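Local coordinates for protein p-nitrophenyl phosphatase (Pho2) (Archaeoglobus fulgidus, PDB 3QGM) that probably hydrolyses phosphate esters as a metal-dependent phosphatase of the haloacid dehalogenase (HAD) superfamily, at residues A[15-19]-A[209-213]; A[185-189]-A[215-220]; A[227-233]-A[252-258]; A[43-49]-A[71-77]. One frame throughout, in Å; residues are numbered along the deposited sequence.

Interaction 1: residues A[15-19]-A[209-213]. With CA (calcium ion), chain E.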
loop_
_atom_site.group_PDB
_atom_site.type_symbol
_atom_site.label_atom_id
_atom_site.label_comp_id
_atom_site.label_asym_id
_atom_site.label_seq_id
_atom_site.Cartn_x
_atom_site.Cartn_y
_atom_site.Cartn_z
ATOM N N ILE A 15 8.034 0.389 -25.724
ATOM C CA ILE A 15 7.173 1.255 -26.533
ATOM C C ILE A 15 7.154 2.682 -25.952
ATOM O O ILE A 15 7.599 3.618 -26.614
ATOM C CB ILE A 15 5.748 0.715 -26.599
ATOM C CG1 ILE A 15 5.722 -0.666 -27.284
ATOM C CG2 ILE A 15 4.793 1.686 -27.348
ATOM C CD1 ILE A 15 4.382 -1.396 -27.139
ATOM N N ASP A 16 6.657 2.847 -24.734
ATOM C CA ASP A 16 6.486 4.210 -24.176
ATOM C C ASP A 16 7.796 4.898 -23.811
ATOM O O ASP A 16 8.603 4.392 -23.010
ATOM C CB ASP A 16 5.500 4.242 -22.994
ATOM C CG ASP A 16 4.490 5.414 -23.111
ATOM O OD1 ASP A 16 3.626 5.372 -24.044
ATOM O OD2 ASP A 16 4.588 6.369 -22.298
ATOM N N GLY A 17 8.005 6.048 -24.429
ATOM C CA GLY A 17 9.227 6.853 -24.260
ATOM C C GLY A 17 10.191 6.569 -25.401
ATOM O O GLY A 17 11.246 7.205 -25.524
ATOM N N VAL A 18 9.849 5.596 -26.241
ATOM C CA VAL A 18 10.763 5.154 -27.302
ATOM C C VAL A 18 10.084 5.337 -28.654
ATOM O O VAL A 18 10.616 6.040 -29.518
ATOM C CB VAL A 18 11.208 3.678 -27.150
ATOM C CG1 VAL A 18 12.228 3.272 -28.301
ATOM C CG2 VAL A 18 11.766 3.420 -25.778
ATOM N N ILE A 19 8.890 4.775 -28.811
ATOM C CA ILE A 19 8.164 4.856 -30.094
ATOM C C ILE A 19 6.939 5.774 -30.052
ATOM O O ILE A 19 6.578 6.452 -31.051
ATOM C CB ILE A 19 7.767 3.454 -30.529
ATOM C CG1 ILE A 19 9.049 2.658 -30.780
ATOM C CG2 ILE A 19 6.915 3.469 -31.780
ATOM C CD1 ILE A 19 8.905 1.279 -30.268
ATOM N N VAL A 209 18.310 -4.819 -25.767
ATOM C CA VAL A 209 17.084 -4.383 -25.099
ATOM C C VAL A 209 17.134 -2.856 -25.061
ATOM O O VAL A 209 18.099 -2.278 -24.558
ATOM C CB VAL A 209 17.022 -5.019 -23.709
ATOM C CG1 VAL A 209 15.830 -4.428 -22.811
ATOM C CG2 VAL A 209 16.925 -6.527 -23.865
ATOM N N VAL A 210 16.139 -2.208 -25.652
ATOM C CA VAL A 210 16.166 -0.761 -25.826
ATOM C C VAL A 210 15.022 -0.205 -25.031
ATOM O O VAL A 210 13.908 -0.778 -25.071
ATOM C CB VAL A 210 15.898 -0.350 -27.288
ATOM C CG1 VAL A 210 15.936 1.194 -27.422
ATOM C CG2 VAL A 210 16.913 -0.994 -28.258
ATOM N N GLY A 211 15.281 0.905 -24.348
ATOM C CA GLY A 211 14.308 1.550 -23.523
ATOM C C GLY A 211 14.726 2.892 -22.984
ATOM O O GLY A 211 15.833 3.382 -23.254
ATOM N N ASP A 212 13.831 3.486 -22.211
ATOM C CA ASP A 212 14.013 4.842 -21.716
ATOM C C ASP A 212 14.231 4.901 -20.227
ATOM O O ASP A 212 14.460 5.974 -19.735
ATOM C CB ASP A 212 12.839 5.770 -22.121
ATOM C CG ASP A 212 11.541 5.461 -21.376
ATOM O OD1 ASP A 212 11.287 4.293 -21.032
ATOM O OD2 ASP A 212 10.753 6.403 -21.169
ATOM N N GLN A 213 14.162 3.758 -19.531
ATOM C CA GLN A 213 14.346 3.673 -18.068
ATOM C C GLN A 213 15.445 2.689 -17.654
ATOM O O GLN A 213 15.408 1.478 -17.962
ATOM C CB GLN A 213 13.036 3.267 -17.392
ATOM C CG GLN A 213 11.939 4.298 -17.521
ATOM C CD GLN A 213 10.709 3.946 -16.685
ATOM O OE1 GLN A 213 10.456 4.558 -15.663
ATOM N NE2 GLN A 213 9.932 2.992 -17.145
HETATM CA CA CA E . 9.345 3.133 -21.246
HETATM O O HOH W 1 8.671 5.200 -20.134
HETATM O O HOH W 2 10.114 1.816 -19.754
HETATM O O HOH W 3 7.240 2.489 -20.432
#
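Asp16 and Asp212 meet through a calcium ion. Asp16 gives its backbone carbonyl, with the metal 2.3 Å from Asp16 O. Asp212 binds through one carboxylate oxygen, also with 2.3 Å between OD1 and the calcium. Three waters and Asp14 join them round the ion. The two protein oxygens stand close, Asp16 O to Asp212 OD1 being 3.3 Å. Both are acceptors, and the shared cation draws them together. The second carboxylate oxygen, Asp212 OD2, takes a hydrogen bond from a metal-bound water at 2.6 Å. It also accepts from the backbone N of Val235, and these two bonds help to fix the turn of the carboxylate. Another metal-bound water accepts from Gln213 NE2 at 2.9 Å.

The second shell shapes the loop. Asp212 CG sits between its own backbone N and carbonyl carbon (chi1 71°), and from there the carboxylate reaches over Gly17. Gly17 has no side chain, and its CA packs 3.5 Å from Asp212 OD2. Ile15 O accepts from both Val18 N and Ile19 N, which curls the loop and probably helps to hold Asp16 O toward the metal. The side chain of Asp16 is turned to Ser22 N instead. Further from the ion, Val18 CG2 rests 3.9 Å from Gly211 CA.

Asp14, Asp16 and Val18 fit the DxDx(T/V) signature of HAD enzymes. One carbonyl and two carboxylates offer hard oxygen ligands, consistent with the magnesium also seen at this site. The cation probably lets the carboxylates of Asp14 and Asp212 and the carbonyl of Asp16 sit so close.

Interaction 2: residues A[185-189]-A[215-220]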
loop_
_atom_site.group_PDB
_atom_site.type_symbol
_atom_site.label_atom_id
_atom_site.label_comp_id
_atom_site.label_asym_id
_atom_site.label_seq_id
_atom_site.Cartn_x
_atom_site.Cartn_y
_atom_site.Cartn_z
ATOM N N VAL A 185 5.513 -10.483 -13.570
ATOM C CA VAL A 185 5.678 -10.762 -15.007
ATOM C C VAL A 185 6.507 -9.681 -15.703
ATOM O O VAL A 185 7.486 -10.008 -16.408
ATOM C CB VAL A 185 4.315 -10.971 -15.662
ATOM C CG1 VAL A 185 4.433 -11.272 -17.185
ATOM C CG2 VAL A 185 3.609 -12.102 -14.922
ATOM N N GLY A 186 6.162 -8.411 -15.469
ATOM C CA GLY A 186 6.674 -7.294 -16.273
ATOM C C GLY A 186 8.138 -6.978 -16.012
ATOM O O GLY A 186 8.724 -7.481 -15.052
ATOM N N LYS A 187 8.709 -6.106 -16.833
ATOM C CA LYS A 187 10.059 -5.609 -16.616
ATOM C C LYS A 187 10.239 -4.960 -15.243
ATOM O O LYS A 187 9.400 -4.149 -14.840
ATOM C CB LYS A 187 10.444 -4.599 -17.702
ATOM C CG LYS A 187 10.466 -5.205 -19.171
ATOM C CD LYS A 187 10.715 -4.104 -20.197
ATOM C CE LYS A 187 9.535 -3.171 -20.367
ATOM N NZ LYS A 187 9.863 -2.091 -21.331
ATOM N N PRO A 188 11.376 -5.245 -14.562
ATOM C CA PRO A 188 12.545 -5.999 -15.102
ATOM C C PRO A 188 12.539 -7.520 -14.916
ATOM O O PRO A 188 13.560 -8.192 -15.186
ATOM C CB PRO A 188 13.724 -5.370 -14.356
ATOM C CG PRO A 188 13.144 -5.021 -13.011
ATOM C CD PRO A 188 11.721 -4.535 -13.320
ATOM N N SER A 189 11.404 -8.080 -14.510
ATOM C CA SER A 189 11.338 -9.515 -14.352
ATOM C C SER A 189 11.820 -10.305 -15.588
ATOM O O SER A 189 11.625 -9.879 -16.735
ATOM C CB SER A 189 9.955 -9.955 -14.017
ATOM O OG SER A 189 9.955 -11.334 -13.831
ATOM N N ASP A 215 16.239 1.654 -14.559
ATOM C CA ASP A 215 15.712 0.687 -13.587
ATOM C C ASP A 215 14.647 -0.241 -14.116
ATOM O O ASP A 215 14.233 -1.135 -13.420
ATOM C CB ASP A 215 15.116 1.415 -12.385
ATOM C CG ASP A 215 13.935 2.274 -12.748
ATOM O OD1 ASP A 215 13.002 2.325 -11.948
ATOM O OD2 ASP A 215 13.960 2.917 -13.806
ATOM N N VAL A 216 14.175 -0.025 -15.336
ATOM C CA VAL A 216 13.226 -0.947 -15.917
ATOM C C VAL A 216 13.886 -1.684 -17.083
ATOM O O VAL A 216 14.073 -2.910 -17.065
ATOM C CB VAL A 216 11.957 -0.168 -16.336
ATOM C CG1 VAL A 216 10.983 -1.046 -17.095
ATOM C CG2 VAL A 216 11.286 0.470 -15.039
ATOM N N ASP A 217 14.241 -0.913 -18.090
ATOM C CA ASP A 217 14.690 -1.477 -19.356
ATOM C C ASP A 217 16.130 -1.976 -19.285
ATOM O O ASP A 217 16.413 -3.079 -19.734
ATOM C CB ASP A 217 14.533 -0.431 -20.439
ATOM C CG ASP A 217 13.101 0.036 -20.529
ATOM O OD1 ASP A 217 12.292 -0.834 -20.914
ATOM O OD2 ASP A 217 12.794 1.202 -20.118
ATOM N N VAL A 218 17.014 -1.173 -18.717
ATOM C CA VAL A 218 18.410 -1.629 -18.548
ATOM C C VAL A 218 18.498 -2.779 -17.565
ATOM O O VAL A 218 19.206 -3.749 -17.837
ATOM C CB VAL A 218 19.375 -0.513 -18.209
ATOM C CG1 VAL A 218 20.795 -1.076 -18.105
ATOM C CG2 VAL A 218 19.299 0.530 -19.297
ATOM N N ALA A 219 17.724 -2.735 -16.479
ATOM C CA ALA A 219 17.734 -3.856 -15.511
ATOM C C ALA A 219 17.251 -5.129 -16.180
ATOM O O ALA A 219 17.766 -6.234 -15.924
ATOM C CB ALA A 219 16.854 -3.558 -14.275
ATOM N N ALA A 220 16.247 -4.977 -17.030
ATOM C CA ALA A 220 15.653 -6.108 -17.707
ATOM C C ALA A 220 16.719 -6.804 -18.597
ATOM O O ALA A 220 16.849 -8.031 -18.581
ATOM C CB ALA A 220 14.425 -5.660 -18.521
#
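Lys187 reaches Asp217 by a bent route. Its CG is anti to the carbonyl carbon (chi1 -62°), and the chain then kinks at chi3 (-71°), which brings the ammonium group alongside the helix, to Asp217. Asp217 CB starts away from segment 185-189. With CG beside its own backbone N (chi1 -58°), the carboxylate swings back to the lysine. The result is a salt bridge of 2.8 Å from Lys187 NZ to Asp217 OD1, with the nitrogen placed nearly in line with the C-O bond. Val46 O is a second, weak partner of the ammonium group. The other carboxylate oxygen of Asp217 accepts from Gln213 N, so the two oxygens serve different donors.

The aliphatic part of the lysine also packs. Its CB lies 3.6 Å from Val216 CG1, the two side chains meeting at about a right angle. Its CG lies 4.0 Å from Ala220 CB.

The contact joins the loop before helix 190-200 to the helix that follows strand 207-211 in the HAD core. Lys187 is placed as the lysine of HAD motif III would be, and its side chain touches Asp14. Asp217 lies about 4 Å from the calcium ion, measured from its side chain.

Pro188 follows a cis peptide bond and lays its ring against the helix. Pro188 CB touches Ala219 CB at 3.6 Å and Ala220 CB at 4.2 Å. It also lies 3.7 Å from Val216 O, a carbonyl already engaged by Ala220 N. The small alanine side chains let the loop come close, with 4.1 Å between Pro188 CA and Ala220 CA.

Interaction 3: residues A[227-233]-A[252-258]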
loop_
_atom_site.group_PDB
_atom_site.type_symbol
_atom_site.label_atom_id
_atom_site.label_comp_id
_atom_site.label_asym_id
_atom_site.label_seq_id
_atom_site.Cartn_x
_atom_site.Cartn_y
_atom_site.Cartn_z
ATOM N N GLU A 227 22.693 -7.188 -24.198
ATOM C CA GLU A 227 23.233 -5.829 -24.226
ATOM C C GLU A 227 22.085 -4.852 -24.160
ATOM O O GLU A 227 21.004 -5.139 -24.654
ATOM C CB GLU A 227 24.029 -5.559 -25.515
ATOM C CG GLU A 227 25.315 -6.347 -25.636
ATOM C CD GLU A 227 26.190 -5.811 -26.764
ATOM O OE1 GLU A 227 26.055 -6.311 -27.888
ATOM O OE2 GLU A 227 26.960 -4.856 -26.530
ATOM N N THR A 228 22.347 -3.701 -23.567
ATOM C CA THR A 228 21.321 -2.744 -23.244
ATOM C C THR A 228 21.648 -1.405 -23.900
ATOM O O THR A 228 22.832 -0.971 -23.975
ATOM C CB THR A 228 21.232 -2.525 -21.706
ATOM O OG1 THR A 228 22.538 -2.183 -21.218
ATOM C CG2 THR A 228 20.708 -3.796 -20.986
ATOM N N VAL A 229 20.580 -0.771 -24.377
ATOM C CA VAL A 229 20.635 0.539 -25.038
ATOM C C VAL A 229 19.626 1.467 -24.372
ATOM O O VAL A 229 18.433 1.172 -24.312
ATOM C CB VAL A 229 20.242 0.484 -26.537
ATOM C CG1 VAL A 229 20.211 1.887 -27.087
ATOM C CG2 VAL A 229 21.220 -0.419 -27.383
ATOM N N LEU A 230 20.095 2.605 -23.900
ATOM C CA LEU A 230 19.198 3.599 -23.340
ATOM C C LEU A 230 19.023 4.737 -24.345
ATOM O O LEU A 230 19.999 5.276 -24.896
ATOM C CB LEU A 230 19.755 4.153 -22.019
ATOM C CG LEU A 230 18.844 5.180 -21.327
ATOM C CD1 LEU A 230 17.650 4.508 -20.613
ATOM C CD2 LEU A 230 19.655 5.967 -20.316
ATOM N N VAL A 231 17.774 5.112 -24.576
ATOM C CA VAL A 231 17.487 6.275 -25.401
ATOM C C VAL A 231 16.954 7.378 -24.530
ATOM O O VAL A 231 16.443 7.141 -23.435
ATOM C CB VAL A 231 16.507 6.000 -26.570
ATOM C CG1 VAL A 231 17.157 5.061 -27.579
ATOM C CG2 VAL A 231 15.147 5.486 -26.053
ATOM N N LEU A 232 17.048 8.588 -25.053
ATOM C CA LEU A 232 16.785 9.788 -24.270
ATOM C C LEU A 232 15.514 10.534 -24.750
ATOM O O LEU A 232 15.334 11.705 -24.444
ATOM C CB LEU A 232 18.039 10.685 -24.303
ATOM C CG LEU A 232 19.337 10.048 -23.775
ATOM C CD1 LEU A 232 20.487 11.030 -23.882
ATOM C CD2 LEU A 232 19.210 9.529 -22.319
ATOM N N THR A 233 14.638 9.831 -25.448
ATOM C CA THR A 233 13.352 10.378 -25.899
ATOM C C THR A 233 12.235 10.297 -24.845
ATOM O O THR A 233 11.177 10.835 -25.075
ATOM C CB THR A 233 12.863 9.705 -27.204
ATOM O OG1 THR A 233 13.102 8.288 -27.154
ATOM C CG2 THR A 233 13.587 10.338 -28.426
ATOM N N PRO A 252 23.843 1.474 -18.894
ATOM C CA PRO A 252 23.568 0.831 -20.175
ATOM C C PRO A 252 24.876 0.604 -20.950
ATOM O O PRO A 252 25.840 1.270 -20.689
ATOM C CB PRO A 252 22.677 1.858 -20.900
ATOM C CG PRO A 252 23.157 3.197 -20.387
ATOM C CD PRO A 252 23.624 2.935 -18.943
ATOM N N ASP A 253 24.898 -0.357 -21.863
ATOM C CA ASP A 253 26.023 -0.522 -22.776
ATOM C C ASP A 253 26.164 0.656 -23.765
ATOM O O ASP A 253 27.284 1.021 -24.136
ATOM C CB ASP A 253 25.905 -1.848 -23.519
ATOM C CG ASP A 253 25.936 -3.033 -22.579
ATOM O OD1 ASP A 253 26.826 -3.075 -21.708
ATOM O OD2 ASP A 253 25.067 -3.904 -22.660
ATOM N N TYR A 254 25.025 1.229 -24.188
ATOM C CA TYR A 254 24.999 2.362 -25.118
ATOM C C TYR A 254 23.923 3.402 -24.727
ATOM O O TYR A 254 22.888 3.062 -24.199
ATOM C CB TYR A 254 24.704 1.868 -26.529
ATOM C CG TYR A 254 25.594 0.766 -27.007
ATOM C CD1 TYR A 254 26.792 1.051 -27.663
ATOM C CD2 TYR A 254 25.241 -0.575 -26.830
ATOM C CE1 TYR A 254 27.627 0.037 -28.109
ATOM C CE2 TYR A 254 26.053 -1.588 -27.276
ATOM C CZ TYR A 254 27.248 -1.281 -27.912
ATOM O OH TYR A 254 28.067 -2.292 -28.357
ATOM N N VAL A 255 24.181 4.669 -25.019
ATOM C CA VAL A 255 23.192 5.724 -24.867
ATOM C C VAL A 255 23.057 6.445 -26.201
ATOM O O VAL A 255 24.061 6.788 -26.806
ATOM C CB VAL A 255 23.627 6.758 -23.828
ATOM C CG1 VAL A 255 22.513 7.802 -23.611
ATOM C CG2 VAL A 255 24.004 6.071 -22.520
ATOM N N PHE A 256 21.821 6.655 -26.653
ATOM C CA PHE A 256 21.540 7.389 -27.873
ATOM C C PHE A 256 20.403 8.345 -27.590
ATOM O O PHE A 256 19.558 8.077 -26.743
ATOM C CB PHE A 256 21.124 6.466 -29.019
ATOM C CG PHE A 256 22.213 5.640 -29.549
ATOM C CD1 PHE A 256 23.206 6.212 -30.343
ATOM C CD2 PHE A 256 22.274 4.288 -29.254
ATOM C CE1 PHE A 256 24.239 5.452 -30.826
ATOM C CE2 PHE A 256 23.290 3.513 -29.741
ATOM C CZ PHE A 256 24.294 4.092 -30.516
ATOM N N ASN A 257 20.371 9.444 -28.328
ATOM C CA ASN A 257 19.315 10.419 -28.177
ATOM C C ASN A 257 17.963 9.772 -28.487
ATOM O O ASN A 257 17.025 9.942 -27.746
ATOM C CB ASN A 257 19.585 11.651 -29.070
ATOM C CG ASN A 257 20.528 12.661 -28.401
ATOM O OD1 ASN A 257 20.521 12.812 -27.180
ATOM N ND2 ASN A 257 21.302 13.382 -29.203
ATOM N N SER A 258 17.899 9.020 -29.576
ATOM C CA SER A 258 16.673 8.353 -29.970
ATOM C C SER A 258 16.999 7.058 -30.697
ATOM O O SER A 258 18.155 6.807 -31.053
ATOM C CB SER A 258 15.872 9.260 -30.929
ATOM O OG SER A 258 16.576 9.370 -32.135
HETATM O O HOH W 4 23.895 -4.219 -20.146
#
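Val229, Leu230 and Val231 pair in parallel with Tyr254, Val255 and Phe256. These strands are joined through helix 241-248 in a beta-alpha-beta unit, and strand 254-256 is the edge strand of the HAD core sheet within this chain.

The ladder starts with Tyr254 N giving to Thr228 O, in the carbonyl plane. Leu230 then serves both ways. Its N gives to Tyr254 O in an almost straight bond (2.8 Å, 173° at the hydrogen), and its O accepts from Phe256 N. Val255 CA adds a CA-H...O contact to Leu230 O. Past the last bridge, Leu232 N reaches Asn257 O, coming from above the carbonyl plane (56° out of it).

Side chains add bonds at the start of the ladder. Thr228 OG1 lies between its backbone N and carbonyl carbon (chi1 54°) and accepts from Asp253 N at 3.1 Å. In return, Asp253 OD2 accepts from Thr228 N at 2.9 Å, on its anti side. A water donates to Asp253 OD2 and bonds to Thr228 OG1, bridging the two side chains. Glu227 OE2 has a weak bond from Tyr254 OH and stands 4.4 Å from Asp253 OD2. Lys8, paired with Glu227 OE1, probably eases this closeness of like charges. At the far end, Thr233 OG1 hydrogen-bonds to Gly17 O in the metal-binding loop.

On one face, Leu230 CB packs on Pro252 CB, and Leu241 of helix 241-248 touches Leu230 and Val255. On the other, Met262 touches Val229 and Phe256. There Val229 CG1 meets the ring edge of Phe256, in its plane, 3.8 Å from CD2.

Interaction 4: residues A[43-49]-A[71-77]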
loop_
_atom_site.group_PDB
_atom_site.type_symbol
_atom_site.label_atom_id
_atom_site.label_comp_id
_atom_site.label_asym_id
_atom_site.label_seq_id
_atom_site.Cartn_x
_atom_site.Cartn_y
_atom_site.Cartn_z
ATOM N N ILE A 43 12.163 -7.732 -34.362
ATOM C CA ILE A 43 11.816 -6.819 -33.294
ATOM C C ILE A 43 10.680 -7.411 -32.513
ATOM O O ILE A 43 9.805 -8.057 -33.069
ATOM C CB ILE A 43 11.389 -5.427 -33.862
ATOM C CG1 ILE A 43 12.548 -4.775 -34.609
ATOM C CG2 ILE A 43 10.929 -4.490 -32.745
ATOM C CD1 ILE A 43 12.262 -3.361 -35.013
ATOM N N ILE A 44 10.707 -7.226 -31.209
ATOM C CA ILE A 44 9.543 -7.468 -30.406
ATOM C C ILE A 44 9.378 -6.273 -29.481
ATOM O O ILE A 44 10.330 -5.830 -28.811
ATOM C CB ILE A 44 9.590 -8.794 -29.658
ATOM C CG1 ILE A 44 8.276 -9.019 -28.884
ATOM C CG2 ILE A 44 10.749 -8.856 -28.697
ATOM C CD1 ILE A 44 7.992 -10.512 -28.556
ATOM N N PHE A 45 8.173 -5.728 -29.487
ATOM C CA PHE A 45 7.832 -4.571 -28.661
ATOM C C PHE A 45 7.341 -5.090 -27.301
ATOM O O PHE A 45 6.484 -5.981 -27.244
ATOM C CB PHE A 45 6.764 -3.738 -29.351
ATOM C CG PHE A 45 7.198 -3.169 -30.669
ATOM C CD1 PHE A 45 6.821 -3.779 -31.858
ATOM C CD2 PHE A 45 7.983 -2.015 -30.734
ATOM C CE1 PHE A 45 7.245 -3.273 -33.097
ATOM C CE2 PHE A 45 8.401 -1.499 -31.965
ATOM C CZ PHE A 45 8.027 -2.131 -33.147
ATOM N N VAL A 46 7.915 -4.601 -26.207
ATOM C CA VAL A 46 7.585 -5.158 -24.887
ATOM C C VAL A 46 7.125 -4.030 -23.988
ATOM O O VAL A 46 7.823 -3.037 -23.863
ATOM C CB VAL A 46 8.759 -5.938 -24.258
ATOM C CG1 VAL A 46 8.440 -6.359 -22.813
ATOM C CG2 VAL A 46 9.100 -7.211 -25.061
ATOM N N SER A 47 5.949 -4.167 -23.375
ATOM C CA SER A 47 5.397 -3.112 -22.541
ATOM C C SER A 47 4.826 -3.668 -21.264
ATOM O O SER A 47 4.245 -4.732 -21.265
ATOM C CB SER A 47 4.249 -2.408 -23.262
ATOM O OG SER A 47 3.547 -1.583 -22.373
ATOM N N ASN A 48 5.009 -2.906 -20.172
ATOM C CA ASN A 48 4.490 -3.284 -18.884
ATOM C C ASN A 48 3.067 -2.862 -18.694
ATOM O O ASN A 48 2.541 -3.032 -17.605
ATOM C CB ASN A 48 5.336 -2.658 -17.777
ATOM C CG ASN A 48 6.536 -3.505 -17.420
ATOM O OD1 ASN A 48 6.803 -4.509 -18.065
ATOM N ND2 ASN A 48 7.229 -3.128 -16.327
ATOM N N ASN A 49 2.453 -2.285 -19.723
ATOM C CA ASN A 49 1.054 -1.845 -19.650
ATOM C C ASN A 49 0.214 -2.880 -18.946
ATOM O O ASN A 49 0.151 -4.056 -19.356
ATOM C CB ASN A 49 0.458 -1.584 -21.054
ATOM C CG ASN A 49 -0.842 -0.801 -20.996
ATOM O OD1 ASN A 49 -1.805 -1.247 -20.411
ATOM N ND2 ASN A 49 -0.866 0.374 -21.611
ATOM N N ASP A 71 2.424 -11.279 -33.105
ATOM C CA ASP A 71 3.460 -11.936 -32.321
ATOM C C ASP A 71 4.653 -11.020 -32.020
ATOM O O ASP A 71 5.462 -11.332 -31.163
ATOM C CB ASP A 71 3.820 -13.292 -32.946
ATOM C CG ASP A 71 2.668 -14.300 -32.822
ATOM O OD1 ASP A 71 1.938 -14.294 -31.798
ATOM O OD2 ASP A 71 2.461 -15.081 -33.753
ATOM N N GLU A 72 4.702 -9.863 -32.668
ATOM C CA GLU A 72 5.735 -8.881 -32.394
ATOM C C GLU A 72 5.420 -7.973 -31.179
ATOM O O GLU A 72 6.198 -7.061 -30.929
ATOM C CB GLU A 72 5.925 -7.961 -33.615
ATOM C CG GLU A 72 6.546 -8.606 -34.827
ATOM C CD GLU A 72 6.589 -7.638 -36.006
ATOM O OE1 GLU A 72 5.525 -7.386 -36.613
ATOM O OE2 GLU A 72 7.672 -7.106 -36.308
ATOM N N ILE A 73 4.292 -8.186 -30.487
ATOM C CA ILE A 73 3.849 -7.354 -29.345
ATOM C C ILE A 73 3.747 -8.234 -28.109
ATOM O O ILE A 73 3.018 -9.224 -28.136
ATOM C CB ILE A 73 2.395 -6.760 -29.508
ATOM C CG1 ILE A 73 2.157 -6.042 -30.839
ATOM C CG2 ILE A 73 2.104 -5.792 -28.379
ATOM C CD1 ILE A 73 2.816 -4.741 -30.915
ATOM N N LEU A 74 4.464 -7.887 -27.044
ATOM C CA LEU A 74 4.370 -8.594 -25.784
ATOM C C LEU A 74 4.051 -7.575 -24.703
ATOM O O LEU A 74 4.939 -6.792 -24.283
ATOM C CB LEU A 74 5.681 -9.345 -25.469
ATOM C CG LEU A 74 5.702 -10.361 -24.299
ATOM C CD1 LEU A 74 4.654 -11.485 -24.450
ATOM C CD2 LEU A 74 7.064 -10.930 -24.168
ATOM N N VAL A 75 2.796 -7.578 -24.250
ATOM C CA VAL A 75 2.349 -6.648 -23.219
ATOM C C VAL A 75 1.997 -7.445 -21.951
ATOM O O VAL A 75 1.655 -8.633 -22.012
ATOM C CB VAL A 75 1.180 -5.759 -23.727
ATOM C CG1 VAL A 75 -0.105 -6.619 -24.061
ATOM C CG2 VAL A 75 0.917 -4.584 -22.727
ATOM N N ALA A 76 2.176 -6.790 -20.805
ATOM C CA ALA A 76 2.139 -7.465 -19.537
ATOM C C ALA A 76 0.792 -8.118 -19.312
ATOM O O ALA A 76 0.723 -9.138 -18.685
ATOM C CB ALA A 76 2.480 -6.462 -18.360
ATOM N N THR A 77 -0.283 -7.526 -19.806
ATOM C CA THR A 77 -1.598 -8.115 -19.593
ATOM C C THR A 77 -1.647 -9.499 -20.270
ATOM O O THR A 77 -1.974 -10.532 -19.647
ATOM C CB THR A 77 -2.717 -7.245 -20.181
ATOM O OG1 THR A 77 -2.419 -6.946 -21.549
ATOM C CG2 THR A 77 -2.909 -5.901 -19.347
#
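Leu74 packs beside Val46 in a parallel strand pair. Strands 42-47 and 73-75 are linked through helix 54-63 as a beta-alpha-beta unit, and 73-75 is the edge strand of the HAD core sheet within this chain.

Leu74 is tied by both backbone groups. Its N gives to Phe45 O at 2.8 Å, and its O accepts from Ser47 N at 3.0 Å. Its side chain runs alongside that of Val46, pointing the same way, with Leu74 CB 4.1 Å from Val46 CG2. Ile44 comes to the same face, its CD1 4.0 Å from Leu74 CB. Ile192 of helix 190-200 touches Val46 and Leu74 there.

Glu72 opens the ladder. Its O accepts from Phe45 N in a nearly straight bond (170° at the hydrogen). The CG of its side chain lies alongside Ile43 O, while OE1 turns back to Gly69 N.

Phe45 lies on the opposite face with Ile73. Its CG is anti to the carbonyl carbon (chi1 -62°), which places the ring edge by Glu72 O. Ile43 CG2 sits over one ring face, toward the rim. Leu61 of helix 54-63 touches Phe45.

At the far end, Ser47 OG accepts from Asn49 N in an ST turn. Beyond this turn, Asn49 CB lies 3.5 Å from Val75 CG2.

Overall arrangement
Interactions 1, 3 and 4 reach the same parallel sheet. Interaction 1 lies at the C-terminal ends of its central strands, at the calcium site, and interactions 3 and 4 join its two edge strands to their neighbours. The centres of interactions 3 and 4 are about 19 Å apart, and their nearest atoms about 11 Å. Interactions 1 and 3 have centres about 9 Å apart and are linked across neighbouring strands by Val209 O and Val229 N (2.9 Å). Phe45 of interaction 4 packs on Ile15 and Ile19 of interaction 1. Interaction 2 approaches the metal through Asp217. It is also tied to interaction 4, where Asn48 OD1 lies 2.8 Å from Lys187 N.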